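Local coordinates for protein TRAP dicarboxylate transporter-DctP subunit (Marinobacter aquaeolei, PDB 4PFI) that probably captures a small organic acid, such as a dicarboxylate, in the periplasm and delivers it to a TRAP-type membrane transporter, at residues E185-Y194 with F312-F323. Residues are numbered along the deposited sequence; the frame is centred on the assembly and turned at random.
Sequences ETAAEAFRSY and FRDASLPARQRF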
loop_
_atom_site.group_PDB
_atom_site.type_symbol
_atom_site.label_atom_id
_atom_site.label_comp_id
_atom_site.label_asym_id
_atom_site.label_seq_id
_atom_site.Cartn_x
_atom_site.Cartn_y
_atom_site.Cartn_z
ATOM N N GLU A 185 -4.602 -3.869 12.418
ATOM C CA GLU A 185 -5.313 -3.355 13.577
ATOM C C GLU A 185 -5.351 -1.821 13.523
ATOM O O GLU A 185 -6.343 -1.185 13.881
ATOM C CB GLU A 185 -4.636 -3.829 14.852
ATOM C CG GLU A 185 -5.443 -3.570 16.082
ATOM C CD GLU A 185 -5.113 -4.541 17.205
ATOM O OE1 GLU A 185 -4.141 -5.319 17.063
ATOM O OE2 GLU A 185 -5.838 -4.532 18.228
ATOM N N THR A 186 -4.264 -1.228 13.047
ATOM C CA THR A 186 -4.187 0.209 12.985
ATOM C C THR A 186 -5.168 0.720 11.953
ATOM O O THR A 186 -5.780 1.767 12.149
ATOM C CB THR A 186 -2.773 0.675 12.648
ATOM O OG1 THR A 186 -1.872 0.192 13.653
ATOM C CG2 THR A 186 -2.696 2.188 12.602
ATOM N N ALA A 187 -5.309 -0.011 10.845
ATOM C CA ALA A 187 -6.204 0.402 9.772
ATOM C C ALA A 187 -7.660 0.298 10.234
ATOM O O ALA A 187 -8.471 1.176 9.950
ATOM C CB ALA A 187 -5.984 -0.428 8.491
ATOM N N ALA A 188 -7.970 -0.755 10.982
ATOM C CA ALA A 188 -9.310 -0.920 11.553
ATOM C C ALA A 188 -9.645 0.248 12.491
ATOM O O ALA A 188 -10.730 0.836 12.416
ATOM C CB ALA A 188 -9.412 -2.236 12.306
ATOM N N GLU A 189 -8.699 0.583 13.362
ATOM C CA GLU A 189 -8.910 1.616 14.371
ATOM C C GLU A 189 -9.133 2.989 13.757
ATOM O O GLU A 189 -9.850 3.814 14.305
ATOM C CB GLU A 189 -7.730 1.688 15.341
ATOM C CG GLU A 189 -7.974 2.664 16.467
ATOM C CD GLU A 189 -9.204 2.296 17.305
ATOM O OE1 GLU A 189 -9.680 1.141 17.217
ATOM O OE2 GLU A 189 -9.697 3.164 18.059
ATOM N N ALA A 190 -8.508 3.224 12.617
ATOM C CA ALA A 190 -8.670 4.471 11.887
ATOM C C ALA A 190 -10.143 4.749 11.586
ATOM O O ALA A 190 -10.627 5.870 11.789
ATOM C CB ALA A 190 -7.867 4.402 10.593
ATOM N N PHE A 191 -10.851 3.727 11.100
ATOM C CA PHE A 191 -12.255 3.878 10.703
ATOM C C PHE A 191 -13.191 3.705 11.910
ATOM O O PHE A 191 -14.278 4.278 11.966
ATOM C CB PHE A 191 -12.582 2.910 9.563
ATOM C CG PHE A 191 -12.010 3.358 8.229
ATOM C CD1 PHE A 191 -12.671 4.320 7.465
ATOM C CD2 PHE A 191 -10.792 2.864 7.767
ATOM C CE1 PHE A 191 -12.137 4.765 6.268
ATOM C CE2 PHE A 191 -10.260 3.314 6.573
ATOM C CZ PHE A 191 -10.934 4.255 5.817
ATOM N N ARG A 192 -12.750 2.943 12.896
ATOM C CA ARG A 192 -13.486 2.857 14.139
ATOM C C ARG A 192 -13.525 4.250 14.765
ATOM O O ARG A 192 -14.498 4.618 15.399
ATOM C CB ARG A 192 -12.829 1.850 15.069
ATOM C CG ARG A 192 -13.709 1.350 16.155
ATOM C CD ARG A 192 -12.962 0.296 16.985
ATOM N NE ARG A 192 -12.904 -1.038 16.345
ATOM C CZ ARG A 192 -11.790 -1.677 15.959
ATOM N NH1 ARG A 192 -10.584 -1.138 16.108
ATOM N NH2 ARG A 192 -11.877 -2.878 15.410
ATOM N N SER A 193 -12.473 5.037 14.573
ATOM C CA SER A 193 -12.449 6.408 15.110
ATOM C C SER A 193 -13.600 7.264 14.576
ATOM O O SER A 193 -14.104 8.123 15.277
ATOM C CB SER A 193 -11.143 7.112 14.761
ATOM O OG SER A 193 -10.030 6.416 15.259
ATOM N N TYR A 194 -13.998 7.029 13.329
ATOM C CA TYR A 194 -15.102 7.769 12.707
ATOM C C TYR A 194 -16.455 7.194 13.109
ATOM O O TYR A 194 -17.501 7.757 12.775
ATOM C CB TYR A 194 -14.962 7.747 11.179
ATOM C CG TYR A 194 -13.621 8.249 10.686
ATOM C CD1 TYR A 194 -12.907 9.217 11.407
ATOM C CD2 TYR A 194 -13.065 7.756 9.522
ATOM C CE1 TYR A 194 -11.681 9.677 10.978
ATOM C CE2 TYR A 194 -11.839 8.199 9.082
ATOM C CZ TYR A 194 -11.152 9.162 9.822
ATOM O OH TYR A 194 -9.948 9.613 9.375
ATOM N N PHE A 312 -11.908 15.188 9.707
ATOM C CA PHE A 312 -11.554 13.779 9.786
ATOM C C PHE A 312 -10.209 13.633 10.459
ATOM O O PHE A 312 -9.970 12.664 11.173
ATOM C CB PHE A 312 -11.490 13.139 8.394
ATOM C CG PHE A 312 -12.822 12.724 7.841
ATOM C CD1 PHE A 312 -13.502 11.642 8.379
ATOM C CD2 PHE A 312 -13.367 13.357 6.734
ATOM C CE1 PHE A 312 -14.720 11.238 7.853
ATOM C CE2 PHE A 312 -14.609 12.939 6.202
ATOM C CZ PHE A 312 -15.275 11.891 6.762
ATOM N N ARG A 313 -9.312 14.578 10.196
ATOM C CA ARG A 313 -7.990 14.569 10.825
ATOM C C ARG A 313 -8.164 14.599 12.352
ATOM O O ARG A 313 -7.638 13.737 13.082
ATOM C CB ARG A 313 -7.168 15.770 10.351
ATOM C CG ARG A 313 -5.649 15.610 10.490
ATOM C CD ARG A 313 -4.903 16.875 10.009
ATOM N NE ARG A 313 -5.577 17.485 8.847
ATOM C CZ ARG A 313 -5.083 17.562 7.605
ATOM N NH1 ARG A 313 -3.859 17.091 7.317
ATOM N NH2 ARG A 313 -5.813 18.133 6.646
ATOM N N ASP A 314 -8.952 15.572 12.815
ATOM C CA ASP A 314 -9.215 15.750 14.237
ATOM C C ASP A 314 -9.725 14.434 14.811
ATOM O O ASP A 314 -9.227 13.960 15.835
ATOM C CB ASP A 314 -10.207 16.900 14.465
ATOM C CG ASP A 314 -9.648 18.272 14.019
ATOM O OD1 ASP A 314 -8.415 18.387 13.816
ATOM O OD2 ASP A 314 -10.436 19.246 13.871
ATOM N N ALA A 315 -10.649 13.799 14.100
ATOM C CA ALA A 315 -11.285 12.585 14.604
ATOM C C ALA A 315 -10.443 11.321 14.394
ATOM O O ALA A 315 -10.746 10.272 14.965
ATOM C CB ALA A 315 -12.686 12.426 13.995
ATOM N N SER A 316 -9.349 11.435 13.647
ATOM C CA SER A 316 -8.464 10.293 13.350
ATOM C C SER A 316 -7.417 10.011 14.418
ATOM O O SER A 316 -6.732 8.989 14.369
ATOM C CB SER A 316 -7.693 10.571 12.062
ATOM O OG SER A 316 -6.742 11.625 12.300
ATOM N N LEU A 317 -7.255 10.927 15.356
ATOM C CA LEU A 317 -6.106 10.880 16.266
ATOM C C LEU A 317 -5.959 9.561 17.060
ATOM O O LEU A 317 -4.866 9.026 17.163
ATOM C CB LEU A 317 -6.127 12.092 17.194
ATOM C CG LEU A 317 -5.947 13.405 16.409
ATOM C CD1 LEU A 317 -6.120 14.618 17.306
ATOM C CD2 LEU A 317 -4.580 13.454 15.697
ATOM N N PRO A 318 -7.068 9.004 17.554
ATOM C CA PRO A 318 -7.044 7.759 18.337
ATOM C C PRO A 318 -6.376 6.564 17.655
ATOM O O PRO A 318 -5.898 5.689 18.373
ATOM C CB PRO A 318 -8.533 7.455 18.572
ATOM C CG PRO A 318 -9.208 8.775 18.490
ATOM C CD PRO A 318 -8.424 9.573 17.467
ATOM N N ALA A 319 -6.344 6.495 16.326
ATOM C CA ALA A 319 -5.560 5.443 15.680
ATOM C C ALA A 319 -4.049 5.599 15.950
ATOM O O ALA A 319 -3.312 4.618 15.933
ATOM C CB ALA A 319 -5.826 5.398 14.204
ATOM N N ARG A 320 -3.599 6.828 16.208
ATOM C CA ARG A 320 -2.191 7.072 16.528
ATOM C C ARG A 320 -1.865 6.488 17.892
ATOM O O ARG A 320 -0.824 5.866 18.080
ATOM C CB ARG A 320 -1.855 8.570 16.460
ATOM C CG ARG A 320 -1.829 9.035 15.028
ATOM C CD ARG A 320 -1.621 10.517 14.843
ATOM N NE ARG A 320 -1.989 10.913 13.485
ATOM C CZ ARG A 320 -1.647 12.063 12.910
ATOM N NH1 ARG A 320 -0.908 12.954 13.564
ATOM N NH2 ARG A 320 -2.045 12.312 11.661
ATOM N N GLN A 321 -2.795 6.664 18.825
ATOM C CA GLN A 321 -2.657 6.131 20.171
ATOM C C GLN A 321 -2.544 4.606 20.121
ATOM O O GLN A 321 -1.600 4.039 20.643
ATOM C CB GLN A 321 -3.861 6.560 21.010
ATOM C CG GLN A 321 -3.871 6.036 22.444
ATOM C CD GLN A 321 -5.159 6.380 23.172
ATOM O OE1 GLN A 321 -5.586 7.539 23.195
ATOM N NE2 GLN A 321 -5.802 5.370 23.747
ATOM N N ARG A 322 -3.501 3.953 19.460
ATOM C CA ARG A 322 -3.493 2.491 19.317
ATOM C C ARG A 322 -2.195 2.027 18.644
ATOM O O ARG A 322 -1.645 0.987 18.986
ATOM C CB ARG A 322 -4.718 2.015 18.519
ATOM C CG ARG A 322 -4.679 0.533 18.074
ATOM C CD ARG A 322 -4.712 -0.474 19.245
ATOM N NE ARG A 322 -5.651 -0.087 20.307
ATOM C CZ ARG A 322 -6.979 -0.247 20.252
ATOM N NH1 ARG A 322 -7.558 -0.782 19.176
ATOM N NH2 ARG A 322 -7.742 0.142 21.277
ATOM N N PHE A 323 -1.691 2.830 17.710
ATOM C CA PHE A 323 -0.477 2.486 16.979
ATOM C C PHE A 323 0.719 2.484 17.908
ATOM O O PHE A 323 1.543 1.588 17.834
ATOM C CB PHE A 323 -0.216 3.454 15.822
ATOM C CG PHE A 323 1.060 3.173 15.072
ATOM C CD1 PHE A 323 1.236 1.978 14.399
ATOM C CD2 PHE A 323 2.109 4.098 15.075
ATOM C CE1 PHE A 323 2.415 1.722 13.716
ATOM C CE2 PHE A 323 3.289 3.849 14.393
ATOM C CZ PHE A 323 3.444 2.661 13.718
HETATM O O HOH W 1 -12.514 10.194 17.268
#
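Phe-312 turns the edge of its ring onto Tyr-194 in a T-shaped pair: CD1 stands over the centre of the tyrosine ring, 3.7 Å from Tyr-194 CZ, with the planes at 70°. The opposite face of that ring is covered by Ala-190 O, so the tyrosine is sandwiched between this backbone carbonyl and the phenylalanine. Ala-315 CB touches Tyr-194 CD1, and Ser-316 CB packs against the hydroxyl, which is hydrogen-bonded to His-117. With an alanine here instead of Tyr-194, the edge of Phe-312 would probably face a gap and His-117 would lose its hydroxyl partner. Ala-315 O lies 3.2 Å from Ser-193 CB, and a water donates to both Ala-315 O and Ser-193 O, bridging the backbones. Pro-318 places CB against Ser-193 OG; that hydroxyl is committed to Glu-189 O at 2.8 Å, reaching the carbonyl from the face opposite Ser-193 N. Ala-319 forms the close point of the helix pair, its CB 3.8 Å from Ala-190 CA, the small side chains letting the axes approach to 8.5 Å. Arg-322 crosses Glu-189 at about a right angle. With CG anti to the backbone N (chi1 -175°), Glu-189 lays its methylene over Ala-319 CA before its chain bends at chi2; Arg-192 NH1 makes an in-plane, hydrogen-bonded salt bridge to Glu-189 OE1 at 2.7 Å. The same oxygen meets Arg-322 NH1 at 3.5 Å from well out of that guanidinium's plane, a purely electrostatic salt bridge that completes a three-residue network; Glu-325 takes Arg-322 NE. Phe-323 ends the contact, its ring edge at Thr-186 OG1. This helix packing joins helix 185-192, nearly antiparallel at 153°, to the start of C-terminal helix 318-339, while Tyr-194 meets helix 306-316; Phe-191, its CB directed away from this contact, stacks on Phe-179 of strand 178-180, and Ala-188 rests on strand 197-199.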